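Local structure of beta-galactosidase (Trichoderma reesei, 3OG2) at residues A[75-79]-A[119-123]; A[176-182]-A[212-218]; A[193-197]-A[227-231]; A[237-243]-A[274-280]. The protein probably hydrolyses terminal non-reducing beta-D-galactose residues in beta-D-galactosides, as a glycoside hydrolase of family 35. One frame throughout, in Å; residues are numbered along the deposited sequence. Where two conformers were deposited one is given.

Contact 1: residues A[75-79]-A[119-123]. With GOL (glycerol), chain G.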
loop_
_atom_site.group_PDB
_atom_site.type_symbol
_atom_site.label_atom_id
_atom_site.label_comp_id
_atom_site.label_asym_id
_atom_site.label_seq_id
_atom_site.Cartn_x
_atom_site.Cartn_y
_atom_site.Cartn_z
ATOM N N PHE A 75 -6.915 -6.179 3.093
ATOM C CA PHE A 75 -7.372 -4.873 2.638
ATOM C C PHE A 75 -8.178 -4.181 3.715
ATOM O O PHE A 75 -8.927 -4.816 4.459
ATOM C CB PHE A 75 -8.205 -4.979 1.372
ATOM C CG PHE A 75 -9.557 -5.674 1.520
ATOM C CD1 PHE A 75 -9.682 -7.069 1.531
ATOM C CD2 PHE A 75 -10.713 -4.899 1.668
ATOM C CE1 PHE A 75 -10.948 -7.664 1.655
ATOM C CE2 PHE A 75 -11.968 -5.505 1.771
ATOM C CZ PHE A 75 -12.080 -6.882 1.765
ATOM N N TYR A 76 -8.058 -2.856 3.741
ATOM C CA TYR A 76 -8.932 -2.008 4.534
ATOM C C TYR A 76 -10.120 -1.583 3.679
ATOM O O TYR A 76 -10.017 -1.517 2.431
ATOM C CB TYR A 76 -8.188 -0.752 5.002
ATOM C CG TYR A 76 -7.290 -0.920 6.209
ATOM C CD1 TYR A 76 -7.671 -1.640 7.362
ATOM C CD2 TYR A 76 -6.062 -0.240 6.196
ATOM C CE1 TYR A 76 -6.791 -1.711 8.461
ATOM C CE2 TYR A 76 -5.208 -0.315 7.286
ATOM C CZ TYR A 76 -5.585 -1.048 8.401
ATOM O OH TYR A 76 -4.694 -1.103 9.440
ATOM N N VAL A 77 -11.184 -1.188 4.381
ATOM C CA VAL A 77 -12.276 -0.402 3.781
ATOM C C VAL A 77 -12.328 0.917 4.522
ATOM O O VAL A 77 -12.200 0.907 5.772
ATOM C CB VAL A 77 -13.627 -1.119 3.874
ATOM C CG1 VAL A 77 -14.685 -0.274 3.168
ATOM C CG2 VAL A 77 -13.553 -2.532 3.329
ATOM N N ASP A 78 -12.465 2.037 3.810
ATOM C CA ASP A 78 -12.464 3.364 4.422
ATOM C C ASP A 78 -13.888 3.868 4.548
ATOM O O ASP A 78 -14.522 4.292 3.556
ATOM C CB ASP A 78 -11.597 4.280 3.536
ATOM C CG ASP A 78 -11.444 5.653 4.098
ATOM O OD1 ASP A 78 -12.037 6.036 5.123
ATOM O OD2 ASP A 78 -10.645 6.455 3.470
ATOM N N TRP A 79 -14.398 3.853 5.783
ATOM C CA TRP A 79 -15.788 4.246 6.066
ATOM C C TRP A 79 -16.056 5.656 5.546
ATOM O O TRP A 79 -17.147 5.914 5.000
ATOM C CB TRP A 79 -15.953 4.137 7.602
ATOM C CG TRP A 79 -17.254 4.586 8.171
ATOM C CD1 TRP A 79 -18.469 4.875 7.551
ATOM C CD2 TRP A 79 -17.480 4.808 9.576
ATOM N NE1 TRP A 79 -19.392 5.252 8.487
ATOM C CE2 TRP A 79 -18.819 5.222 9.738
ATOM C CE3 TRP A 79 -16.674 4.695 10.704
ATOM C CZ2 TRP A 79 -19.362 5.521 10.978
ATOM C CZ3 TRP A 79 -17.196 4.988 11.940
ATOM C CH2 TRP A 79 -18.535 5.401 12.062
ATOM N N ILE A 119 -9.694 2.255 10.944
ATOM C CA ILE A 119 -8.624 1.567 10.233
ATOM C C ILE A 119 -7.255 2.233 10.377
ATOM O O ILE A 119 -6.248 1.598 10.062
ATOM C CB ILE A 119 -8.949 1.400 8.704
ATOM C CG1 ILE A 119 -9.136 2.725 7.982
ATOM C CG2 ILE A 119 -10.138 0.452 8.517
ATOM C CD1 ILE A 119 -9.141 2.601 6.469
ATOM N N ASN A 120 -7.182 3.487 10.831
ATOM C CA ASN A 120 -5.902 4.233 10.915
ATOM C C ASN A 120 -5.418 4.461 9.486
ATOM O O ASN A 120 -5.984 5.326 8.809
ATOM C CB ASN A 120 -4.904 3.494 11.836
ATOM C CG ASN A 120 -3.909 4.455 12.441
ATOM O OD1 ASN A 120 -4.302 5.444 13.128
ATOM N ND2 ASN A 120 -2.621 4.265 12.198
ATOM N N ALA A 121 -4.439 3.694 8.998
ATOM C CA ALA A 121 -4.172 3.595 7.564
ATOM C C ALA A 121 -3.621 4.829 6.910
ATOM O O ALA A 121 -3.480 4.905 5.669
ATOM C CB ALA A 121 -5.413 3.139 6.779
ATOM N N GLU A 122 -3.237 5.819 7.706
ATOM C CA GLU A 122 -2.795 7.120 7.171
ATOM C C GLU A 122 -3.835 7.752 6.232
ATOM O O GLU A 122 -3.524 8.490 5.311
ATOM C CB GLU A 122 -1.425 7.015 6.488
ATOM C CG GLU A 122 -0.302 6.783 7.538
ATOM C CD GLU A 122 -0.264 5.359 8.063
ATOM O OE1 GLU A 122 -0.082 4.405 7.243
ATOM O OE2 GLU A 122 -0.336 5.167 9.308
ATOM N N VAL A 123 -5.118 7.467 6.518
ATOM C CA VAL A 123 -6.226 8.075 5.789
ATOM C C VAL A 123 -6.883 9.129 6.694
ATOM O O VAL A 123 -6.778 9.080 7.936
ATOM C CB VAL A 123 -7.306 7.100 5.291
ATOM C CG1 VAL A 123 -6.652 6.043 4.379
ATOM C CG2 VAL A 123 -8.136 6.457 6.398
HETATM C C1 GOL G . -0.895 1.673 9.435
HETATM O O1 GOL G . -0.784 2.806 10.304
HETATM C C2 GOL G . -1.931 0.682 9.954
HETATM O O2 GOL G . -3.176 1.280 9.837
HETATM C C3 GOL G . -1.664 0.304 11.404
HETATM O O3 GOL G . -2.669 -0.677 11.757
#
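The ring of Y76 lies flat against the side chain of I119. I119 CB sits over one ring face, 3.7 Å from the centroid and 17° off the ring normal. This is a CH-pi contact, offset toward the rim on the CD1 side, where I119 CG2 comes to 3.4 Å from Y76 CD1. The two side chains run antiparallel alongside each other. I119 CG1 sits between its backbone N and carbonyl carbon (chi1 61°), and its CD1 end reaches Y76 CB and the carbonyl O of V77. A121 CB lies obliquely against the ring near CD2 and CE2, 3.5 Å from Y76 CD2. Further along, D78 OD2 faces V123 CG2 across the contact, 3.9 Å away. D78 also stands at the N-cap of the next helix.

The Y76 hydroxyl points into a pocket that holds a glycerol, probably from the crystallisation liquor. Glycerol O2 donates to Y76 OH at 2.9 Å and accepts from the backbone N of A121. Glycerol O1 accepts from N120 ND2 and donates to E122 OE2 at 2.6 Å. Y76 OH is also hydrogen-bonded to N179. Y76 and I119 to E122 all belong to the observed beta-D-galactose site, at the C-terminal ends of strands of the TIM barrel.

Contact 2: residues A[176-182]-A[212-218]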
loop_
_atom_site.group_PDB
_atom_site.type_symbol
_atom_site.label_atom_id
_atom_site.label_comp_id
_atom_site.label_asym_id
_atom_site.label_seq_id
_atom_site.Cartn_x
_atom_site.Cartn_y
_atom_site.Cartn_z
ATOM N N GLN A 176 -10.908 -9.034 10.203
ATOM C CA GLN A 176 -10.349 -8.324 11.368
ATOM C C GLN A 176 -11.355 -7.272 11.814
ATOM O O GLN A 176 -11.696 -6.341 11.053
ATOM C CB GLN A 176 -9.042 -7.605 10.965
ATOM C CG GLN A 176 -8.485 -6.754 12.104
ATOM C CD GLN A 176 -7.331 -5.917 11.629
ATOM O OE1 GLN A 176 -6.242 -6.437 11.281
ATOM N NE2 GLN A 176 -7.487 -4.580 11.594
ATOM N N PRO A 177 -11.818 -7.328 13.057
ATOM C CA PRO A 177 -12.624 -6.289 13.635
ATOM C C PRO A 177 -11.717 -5.224 14.279
ATOM O O PRO A 177 -10.729 -5.589 14.923
ATOM C CB PRO A 177 -13.419 -7.034 14.724
ATOM C CG PRO A 177 -12.595 -8.235 15.090
ATOM C CD PRO A 177 -11.608 -8.484 13.999
ATOM N N GLU A 178 -12.071 -3.933 14.143
ATOM C CA GLU A 178 -11.271 -2.875 14.827
ATOM C C GLU A 178 -9.873 -2.807 14.206
ATOM O O GLU A 178 -9.632 -3.369 13.106
ATOM C CB GLU A 178 -11.253 -3.049 16.370
ATOM C CG GLU A 178 -11.981 -1.927 17.121
ATOM C CD GLU A 178 -11.200 -0.639 17.218
ATOM O OE1 GLU A 178 -9.962 -0.654 16.933
ATOM O OE2 GLU A 178 -11.748 0.432 17.613
ATOM N N ASN A 179 -8.940 -2.119 14.838
ATOM C CA ASN A 179 -7.583 -2.006 14.267
ATOM C C ASN A 179 -6.636 -1.558 15.366
ATOM O O ASN A 179 -6.815 -0.433 15.860
ATOM C CB ASN A 179 -7.568 -1.002 13.108
ATOM C CG ASN A 179 -6.167 -0.970 12.501
ATOM O OD1 ASN A 179 -5.905 -1.928 11.723
ATOM N ND2 ASN A 179 -5.261 -0.070 12.810
ATOM N N GLU A 180 -5.658 -2.376 15.712
ATOM C CA GLU A 180 -4.660 -1.993 16.717
ATOM C C GLU A 180 -5.329 -1.409 17.972
ATOM O O GLU A 180 -4.972 -0.338 18.483
ATOM C CB GLU A 180 -3.588 -1.022 16.181
ATOM C CG GLU A 180 -2.709 -1.722 15.151
ATOM C CD GLU A 180 -1.434 -1.038 14.805
ATOM O OE1 GLU A 180 -1.290 0.177 15.054
ATOM O OE2 GLU A 180 -0.484 -1.659 14.212
ATOM N N TYR A 181 -6.289 -2.183 18.472
ATOM C CA TYR A 181 -6.960 -1.805 19.737
ATOM C C TYR A 181 -6.043 -2.212 20.864
ATOM O O TYR A 181 -6.124 -3.359 21.341
ATOM C CB TYR A 181 -8.360 -2.473 19.773
ATOM C CG TYR A 181 -9.098 -2.053 21.044
ATOM C CD1 TYR A 181 -9.627 -0.759 21.171
ATOM C CD2 TYR A 181 -9.271 -2.936 22.110
ATOM C CE1 TYR A 181 -10.294 -0.391 22.334
ATOM C CE2 TYR A 181 -9.930 -2.567 23.250
ATOM C CZ TYR A 181 -10.438 -1.300 23.348
ATOM O OH TYR A 181 -11.094 -0.932 24.519
ATOM N N SER A 182 -5.105 -1.317 21.225
ATOM C CA SER A 182 -3.918 -1.786 21.937
ATOM C C SER A 182 -3.529 -0.961 23.154
ATOM O O SER A 182 -2.706 -1.438 23.956
ATOM C CB SER A 182 -2.725 -1.760 20.966
ATOM O OG SER A 182 -3.044 -2.681 19.903
ATOM N N LEU A 212 -12.196 -14.731 13.115
ATOM C CA LEU A 212 -11.836 -13.332 13.412
ATOM C C LEU A 212 -10.399 -13.283 13.918
ATOM O O LEU A 212 -10.026 -14.061 14.805
ATOM C CB LEU A 212 -12.745 -12.740 14.517
ATOM C CG LEU A 212 -14.227 -12.761 14.178
ATOM C CD1 LEU A 212 -15.019 -12.284 15.399
ATOM C CD2 LEU A 212 -14.467 -11.939 12.924
ATOM N N ILE A 213 -9.628 -12.386 13.360
ATOM C CA ILE A 213 -8.218 -12.198 13.733
ATOM C C ILE A 213 -8.031 -10.748 14.063
ATOM O O ILE A 213 -8.603 -9.854 13.410
ATOM C CB ILE A 213 -7.335 -12.636 12.568
ATOM C CG1 ILE A 213 -5.839 -12.674 12.958
ATOM C CG2 ILE A 213 -7.528 -11.803 11.300
ATOM C CD1 ILE A 213 -4.967 -13.480 11.974
ATOM N N ASN A 214 -7.253 -10.471 15.115
ATOM C CA ASN A 214 -6.998 -9.067 15.432
ATOM C C ASN A 214 -5.542 -8.706 15.118
ATOM O O ASN A 214 -4.776 -9.497 14.616
ATOM C CB ASN A 214 -7.357 -8.729 16.909
ATOM C CG ASN A 214 -6.466 -9.421 17.912
ATOM O OD1 ASN A 214 -5.744 -10.395 17.653
ATOM N ND2 ASN A 214 -6.630 -8.976 19.126
ATOM N N ASN A 215 -5.219 -7.424 15.396
ATOM C CA ASN A 215 -3.908 -6.920 15.074
ATOM C C ASN A 215 -3.421 -5.979 16.139
ATOM O O ASN A 215 -3.306 -4.773 15.965
ATOM C CB ASN A 215 -3.879 -6.256 13.674
ATOM C CG ASN A 215 -4.627 -4.963 13.546
ATOM O OD1 ASN A 215 -5.701 -4.802 14.151
ATOM N ND2 ASN A 215 -4.093 -4.037 12.768
ATOM N N ASP A 216 -3.105 -6.534 17.283
ATOM C CA ASP A 216 -2.533 -5.769 18.377
ATOM C C ASP A 216 -1.291 -5.029 17.892
ATOM O O ASP A 216 -0.482 -5.597 17.145
ATOM C CB ASP A 216 -2.244 -6.723 19.516
ATOM C CG ASP A 216 -2.341 -6.198 20.947
ATOM O OD1 ASP A 216 -2.530 -4.973 21.136
ATOM O OD2 ASP A 216 -2.170 -7.039 21.870
ATOM N N ALA A 217 -1.114 -3.756 18.280
ATOM C CA ALA A 217 0.026 -2.993 17.785
ATOM C C ALA A 217 1.366 -3.568 18.177
ATOM O O ALA A 217 2.411 -3.360 17.510
ATOM C CB ALA A 217 -0.073 -1.547 18.219
ATOM N N PHE A 218 1.365 -4.262 19.314
ATOM C CA PHE A 218 2.540 -4.921 19.861
ATOM C C PHE A 218 1.996 -6.153 20.557
ATOM O O PHE A 218 0.765 -6.316 20.692
ATOM C CB PHE A 218 3.309 -3.967 20.802
ATOM C CG PHE A 218 2.506 -3.639 22.050
ATOM C CD1 PHE A 218 1.556 -2.636 22.055
ATOM C CD2 PHE A 218 2.698 -4.348 23.224
ATOM C CE1 PHE A 218 0.803 -2.347 23.206
ATOM C CE2 PHE A 218 1.963 -4.068 24.381
ATOM C CZ PHE A 218 1.012 -3.064 24.360
HETATM O O HOH W 1 -7.946 -5.757 15.404
HETATM O O HOH W 2 -6.302 -5.915 20.102
HETATM O O HOH W 3 -2.473 -4.295 23.803
#
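Q176 and I213 bring their backbones to 5.0 Å between CA atoms, and E180 and D216 to 4.6 Å. The two segments run in roughly the same direction; 176-182 leaves a weakly bonded strand and 212-218 is loop. CA-H...O contacts bring the backbones together, Q176 CA to I213 O and E180 CA to N215 O.

N215 OD1 accepts from E180 N at 2.9 Å, with the donor above the carbonyl plane and the N-H...O angle a nearly straight 167°. N215 ND2 donates to N179 OD1 at 3.0 Å. Water 1 joins N215 OD1 to P177 O. The Q176 and N215 side chains run at about a right angle, yet their amide planes are only 22° apart. Q176 NE2 donates to E178 O and to N179 OD1, already bonded to Y76 OH. Replacing Q176 by an alanine is likely to cost N179 OD1 and E178 O a donor each and open a gap beside the N215 amide.

S182 OG donates to the anti lone pair of D216 OD1 and accepts from A217 N, both at 2.7 Å. With OG anti to the carbonyl carbon (chi1 -62°), the hydroxyl faces both. The other oxygen, D216 OD2, is hydrogen-bonded to Y235 OH. N179 and E180 are observed galactose-site residues, and the Asn-Glu pair following a barrel strand is typical of the TIM-barrel glycosidases of clan GH-A.

Contact 3: residues A[193-197]-A[227-231]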
loop_
_atom_site.group_PDB
_atom_site.type_symbol
_atom_site.label_atom_id
_atom_site.label_comp_id
_atom_site.label_asym_id
_atom_site.label_seq_id
_atom_site.Cartn_x
_atom_site.Cartn_y
_atom_site.Cartn_z
ATOM N N LYS A 193 -13.795 -4.645 27.394
ATOM C CA LYS A 193 -14.307 -5.880 26.799
ATOM C C LYS A 193 -15.750 -5.764 26.278
ATOM O O LYS A 193 -16.004 -6.341 25.210
ATOM C CB LYS A 193 -14.095 -7.024 27.757
ATOM C CG LYS A 193 -12.604 -7.259 28.055
ATOM C CD LYS A 193 -12.370 -8.485 28.870
ATOM C CE LYS A 193 -10.888 -8.723 29.148
ATOM N NZ LYS A 193 -10.646 -9.959 29.969
ATOM N N PRO A 194 -16.661 -5.058 26.922
ATOM C CA PRO A 194 -17.950 -4.839 26.304
ATOM C C PRO A 194 -17.824 -4.137 24.961
ATOM O O PRO A 194 -18.549 -4.501 24.009
ATOM C CB PRO A 194 -18.711 -3.948 27.336
ATOM C CG PRO A 194 -18.116 -4.440 28.647
ATOM C CD PRO A 194 -16.636 -4.533 28.323
ATOM N N TYR A 195 -16.941 -3.157 24.827
ATOM C CA TYR A 195 -16.725 -2.495 23.537
ATOM C C TYR A 195 -16.246 -3.488 22.497
ATOM O O TYR A 195 -16.795 -3.614 21.385
ATOM C CB TYR A 195 -15.733 -1.329 23.701
ATOM C CG TYR A 195 -15.293 -0.818 22.350
ATOM C CD1 TYR A 195 -16.188 -0.151 21.539
ATOM C CD2 TYR A 195 -13.986 -1.017 21.886
ATOM C CE1 TYR A 195 -15.783 0.311 20.286
ATOM C CE2 TYR A 195 -13.588 -0.573 20.651
ATOM C CZ TYR A 195 -14.500 0.092 19.851
ATOM O OH TYR A 195 -14.132 0.575 18.602
ATOM N N MET A 196 -15.230 -4.262 22.878
ATOM C CA MET A 196 -14.662 -5.231 21.922
ATOM C C MET A 196 -15.696 -6.226 21.455
ATOM O O MET A 196 -15.767 -6.603 20.288
ATOM C CB MET A 196 -13.467 -5.950 22.565
ATOM C CG MET A 196 -12.304 -5.051 22.937
ATOM S SD MET A 196 -11.265 -5.784 24.254
ATOM C CE MET A 196 -10.379 -6.902 23.225
ATOM N N GLN A 197 -16.512 -6.726 22.428
ATOM C CA GLN A 197 -17.534 -7.693 22.032
ATOM C C GLN A 197 -18.620 -7.058 21.179
ATOM O O GLN A 197 -19.171 -7.756 20.329
ATOM C CB GLN A 197 -18.157 -8.327 23.299
ATOM C CG GLN A 197 -19.039 -9.506 22.891
ATOM C CD GLN A 197 -18.235 -10.612 22.241
ATOM O OE1 GLN A 197 -17.151 -11.026 22.659
ATOM N NE2 GLN A 197 -18.815 -11.113 21.152
ATOM N N THR A 227 -9.052 -14.569 26.912
ATOM C CA THR A 227 -9.336 -13.355 27.650
ATOM C C THR A 227 -10.832 -13.114 27.814
ATOM O O THR A 227 -11.275 -12.097 28.344
ATOM C CB THR A 227 -8.698 -12.119 26.964
ATOM O OG1 THR A 227 -9.226 -11.985 25.646
ATOM C CG2 THR A 227 -7.174 -12.232 26.888
ATOM N N GLY A 228 -11.682 -14.051 27.412
ATOM C CA GLY A 228 -13.082 -13.946 27.717
ATOM C C GLY A 228 -13.849 -13.048 26.752
ATOM O O GLY A 228 -13.730 -13.061 25.510
ATOM N N LEU A 229 -14.636 -12.154 27.375
ATOM C CA LEU A 229 -15.476 -11.266 26.595
ATOM C C LEU A 229 -14.629 -10.418 25.662
ATOM O O LEU A 229 -13.608 -9.868 26.061
ATOM C CB LEU A 229 -16.188 -10.364 27.612
ATOM C CG LEU A 229 -17.236 -9.482 27.016
ATOM C CD1 LEU A 229 -18.440 -10.264 26.475
ATOM C CD2 LEU A 229 -17.741 -8.529 28.135
ATOM N N GLY A 230 -15.013 -10.333 24.390
ATOM C CA GLY A 230 -14.272 -9.514 23.436
ATOM C C GLY A 230 -13.104 -10.187 22.740
ATOM O O GLY A 230 -12.442 -9.629 21.926
ATOM N N SER A 231 -12.861 -11.481 23.052
ATOM C CA SER A 231 -11.766 -12.204 22.421
ATOM C C SER A 231 -12.094 -12.622 21.000
ATOM O O SER A 231 -13.195 -13.016 20.654
ATOM C CB SER A 231 -11.392 -13.393 23.295
ATOM O OG SER A 231 -12.424 -14.328 23.466
HETATM O O HOH W 4 -15.568 -13.194 22.031
#
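K193 and Q197, in the first turn of helix 193-205, each hydrogen-bond to the loop 227-231. K193 NZ donates to T227 O at 2.8 Å, in the carbonyl plane and on a lone pair. The lysine chain is extended beyond CG, and its methylenes run past L229 O, with K193 CB at 3.3 Å. Q197 OE1 accepts from G230 N at 2.8 Å, again on a lone pair. A bend at chi2 (64°) turns the Q197 amide back toward the loop. Water 4 donates to both Q197 OE1 and S231 O.

Within the loop, G228 to S231 form a type II beta turn. S231 N and S231 OG both bond to G228 O.

The apolar contacts centre on L229. Its CD1 lies 3.7 Å from Q197 CG. Its CD2 lies 4.1 Å from P194 CG, the two side chains meeting at about a right angle.

The G230 backbone packs close against the helix. M196 CE comes to 3.7 Å from G230 O, and a CB on G230 would clash with M196 CB.

The contact ties the start of helix 193-205 to the loop leading into strand 236-239. On another side of the helix, Y195 packs on Y146 and L147 of helix 144-163. M196 also touches Y181, in the loop after strand 172-177.

Contact 4: residues A[237-243]-A[274-280]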
loop_
_atom_site.group_PDB
_atom_site.type_symbol
_atom_site.label_atom_id
_atom_site.label_comp_id
_atom_site.label_asym_id
_atom_site.label_seq_id
_atom_site.Cartn_x
_atom_site.Cartn_y
_atom_site.Cartn_z
ATOM N N HIS A 237 -0.641 -9.787 15.852
ATOM C CA HIS A 237 -0.060 -8.505 16.220
ATOM C C HIS A 237 0.799 -7.995 15.066
ATOM O O HIS A 237 0.988 -8.676 14.057
ATOM C CB HIS A 237 0.718 -8.555 17.547
ATOM C CG HIS A 237 2.045 -9.244 17.517
ATOM N ND1 HIS A 237 3.195 -8.663 17.018
ATOM C CD2 HIS A 237 2.370 -10.497 17.928
ATOM C CE1 HIS A 237 4.188 -9.571 17.159
ATOM N NE2 HIS A 237 3.733 -10.689 17.696
ATOM N N ASP A 238 1.256 -6.764 15.251
ATOM C CA ASP A 238 1.952 -6.056 14.159
ATOM C C ASP A 238 3.400 -5.781 14.519
ATOM O O ASP A 238 3.812 -6.007 15.674
ATOM C CB ASP A 238 1.228 -4.738 13.899
ATOM C CG ASP A 238 -0.177 -4.986 13.365
ATOM O OD1 ASP A 238 -0.549 -6.122 13.005
ATOM O OD2 ASP A 238 -0.981 -4.000 13.268
ATOM N N GLY A 239 4.176 -5.333 13.552
ATOM C CA GLY A 239 5.542 -4.919 13.882
ATOM C C GLY A 239 6.133 -4.065 12.785
ATOM O O GLY A 239 6.057 -4.459 11.618
ATOM N N TYR A 240 6.736 -2.934 13.175
ATOM C CA TYR A 240 7.438 -2.057 12.256
ATOM C C TYR A 240 8.807 -1.743 12.883
ATOM O O TYR A 240 9.087 -0.621 13.307
ATOM C CB TYR A 240 6.651 -0.773 12.007
ATOM C CG TYR A 240 5.382 -1.037 11.251
ATOM C CD1 TYR A 240 4.223 -1.399 11.954
ATOM C CD2 TYR A 240 5.310 -0.902 9.870
ATOM C CE1 TYR A 240 3.024 -1.651 11.286
ATOM C CE2 TYR A 240 4.118 -1.134 9.186
ATOM C CZ TYR A 240 2.982 -1.500 9.907
ATOM O OH TYR A 240 1.805 -1.720 9.184
ATOM N N PRO A 241 9.663 -2.754 12.969
ATOM C CA PRO A 241 10.852 -2.630 13.820
ATOM C C PRO A 241 11.859 -1.643 13.314
ATOM O O PRO A 241 12.670 -1.176 14.137
ATOM C CB PRO A 241 11.428 -4.057 13.850
ATOM C CG PRO A 241 10.779 -4.808 12.724
ATOM C CD PRO A 241 9.493 -4.091 12.359
ATOM N N LEU A 242 11.930 -1.668 11.977
ATOM C CA LEU A 242 13.053 -0.978 11.347
ATOM C C LEU A 242 12.789 0.508 11.561
ATOM O O LEU A 242 13.656 1.365 11.566
ATOM C CB LEU A 242 13.221 -1.313 9.860
ATOM C CG LEU A 242 14.312 -0.490 9.174
ATOM C CD1 LEU A 242 15.678 -0.787 9.775
ATOM C CD2 LEU A 242 14.316 -0.684 7.681
ATOM N N GLY A 243 11.518 0.859 11.746
ATOM C CA GLY A 243 11.151 2.213 12.014
ATOM C C GLY A 243 11.031 2.969 10.693
ATOM O O GLY A 243 11.089 2.367 9.631
ATOM N N PHE A 274 0.995 -18.430 14.961
ATOM C CA PHE A 274 1.723 -17.155 15.095
ATOM C C PHE A 274 1.469 -16.288 13.861
ATOM O O PHE A 274 1.778 -16.663 12.738
ATOM C CB PHE A 274 3.200 -17.410 15.336
ATOM C CG PHE A 274 4.014 -16.112 15.418
ATOM C CD1 PHE A 274 3.541 -14.968 16.032
ATOM C CD2 PHE A 274 5.285 -16.122 14.809
ATOM C CE1 PHE A 274 4.308 -13.779 15.995
ATOM C CE2 PHE A 274 6.029 -14.953 14.796
ATOM C CZ PHE A 274 5.546 -13.792 15.394
ATOM N N SER A 275 0.849 -15.124 14.127
ATOM C CA SER A 275 0.327 -14.258 13.072
ATOM C C SER A 275 0.804 -12.821 13.187
ATOM O O SER A 275 0.588 -12.183 14.210
ATOM C CB SER A 275 -1.200 -14.246 13.181
ATOM O OG SER A 275 -1.744 -15.568 13.042
ATOM N N LEU A 276 1.460 -12.355 12.131
ATOM C CA LEU A 276 1.887 -10.976 12.007
ATOM C C LEU A 276 0.930 -10.364 10.971
ATOM O O LEU A 276 1.098 -10.527 9.766
ATOM C CB LEU A 276 3.345 -10.839 11.554
ATOM C CG LEU A 276 4.338 -11.321 12.617
ATOM C CD1 LEU A 276 5.751 -11.356 12.024
ATOM C CD2 LEU A 276 4.281 -10.422 13.855
ATOM N N VAL A 277 -0.098 -9.710 11.476
ATOM C CA VAL A 277 -1.166 -9.217 10.601
ATOM C C VAL A 277 -0.717 -7.974 9.859
ATOM O O VAL A 277 -1.199 -7.646 8.785
ATOM C CB VAL A 277 -2.440 -8.974 11.452
ATOM C CG1 VAL A 277 -3.542 -8.282 10.645
ATOM C CG2 VAL A 277 -2.885 -10.352 11.909
ATOM N N GLU A 278 0.265 -7.214 10.386
ATOM C CA GLU A 278 0.953 -6.171 9.621
ATOM C C GLU A 278 2.427 -6.259 9.975
ATOM O O GLU A 278 2.779 -6.085 11.161
ATOM C CB GLU A 278 0.550 -4.737 9.929
ATOM C CG GLU A 278 -0.958 -4.506 9.719
ATOM C CD GLU A 278 -1.320 -3.145 10.262
ATOM O OE1 GLU A 278 -0.449 -2.255 10.468
ATOM O OE2 GLU A 278 -2.527 -2.905 10.491
ATOM N N PHE A 279 3.258 -6.516 8.988
ATOM C CA PHE A 279 4.698 -6.440 9.202
ATOM C C PHE A 279 5.268 -5.474 8.170
ATOM O O PHE A 279 4.888 -5.500 6.994
ATOM C CB PHE A 279 5.358 -7.821 9.123
ATOM C CG PHE A 279 6.810 -7.678 9.608
ATOM C CD1 PHE A 279 7.102 -7.627 10.985
ATOM C CD2 PHE A 279 7.844 -7.553 8.691
ATOM C CE1 PHE A 279 8.421 -7.448 11.392
ATOM C CE2 PHE A 279 9.146 -7.386 9.122
ATOM C CZ PHE A 279 9.441 -7.309 10.458
ATOM N N GLN A 280 6.208 -4.635 8.598
ATOM C CA GLN A 280 6.761 -3.579 7.770
ATOM C C GLN A 280 7.177 -4.012 6.372
ATOM O O GLN A 280 8.041 -4.890 6.174
ATOM C CB GLN A 280 7.987 -3.047 8.538
ATOM C CG GLN A 280 8.615 -1.834 7.867
ATOM C CD GLN A 280 9.360 -0.969 8.872
ATOM O OE1 GLN A 280 9.815 -1.430 9.933
ATOM N NE2 GLN A 280 9.459 0.318 8.551
#
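Y240 OH donates to E278 OE1 at 2.6 Å. The oxygen lies at the tyrosine ring edge, near its plane, and is met on its anti side, 25° out of the carboxylate plane. Q280 is extended beyond CG: its OE1 accepts from L242 N at 3.0 Å and its NE2 donates to G243 O at 2.8 Å. L242 and G243 have a second conformer, so these bonds are less certain. D238 OD2 lies 3.3 Å from E278 OE1, two carboxylates close together. E278 OE2 forms a salt bridge with R114.

Parallel strand bonds run from H237 N to S275 O, V277 N to H237 O, G239 N to E278 O and Q280 N to G239 O, with a corner at V277 and E278 breaking the ladder. Y240 CD2 packs on Q280 CB at 3.7 Å. A phenylalanine in place of Y240 would probably leave E278 OE1 without this donor, with the carboxylate then held through OE2. P241 CG meets F279 CZ at 3.6 Å, and L276 CD2 touches H237 CE1.

Strands 236-239 and 275-280 form a beta-alpha-beta unit with helix 261-268, whose W261 packs on H237, L276 and F279. Strand 318-321 pairs on the far side of 275-280.

Overall arrangement
Contacts 1, 2 and 4 meet around one pocket at the ends of the barrel strands. Y76 OH of contact 1 lies 2.7 Å from N179 OD1 of contact 2, a probable hydrogen bond. The same Y76 OH merely packs against E278 OE2 of contact 4, 3.0 Å away. Contacts 2 and 4 also join through D216 O and D238 N, 2.8 Å apart. The bound glycerol is hydrogen-bonded to residues of all three, including N179 and E278, and so lies in the observed galactose site. Contact 3 lies outside the pocket, its centre about 12 Å from that of contact 2. They touch where E178 OE2 lies 2.6 Å from Y195 OH, a probable hydrogen bond.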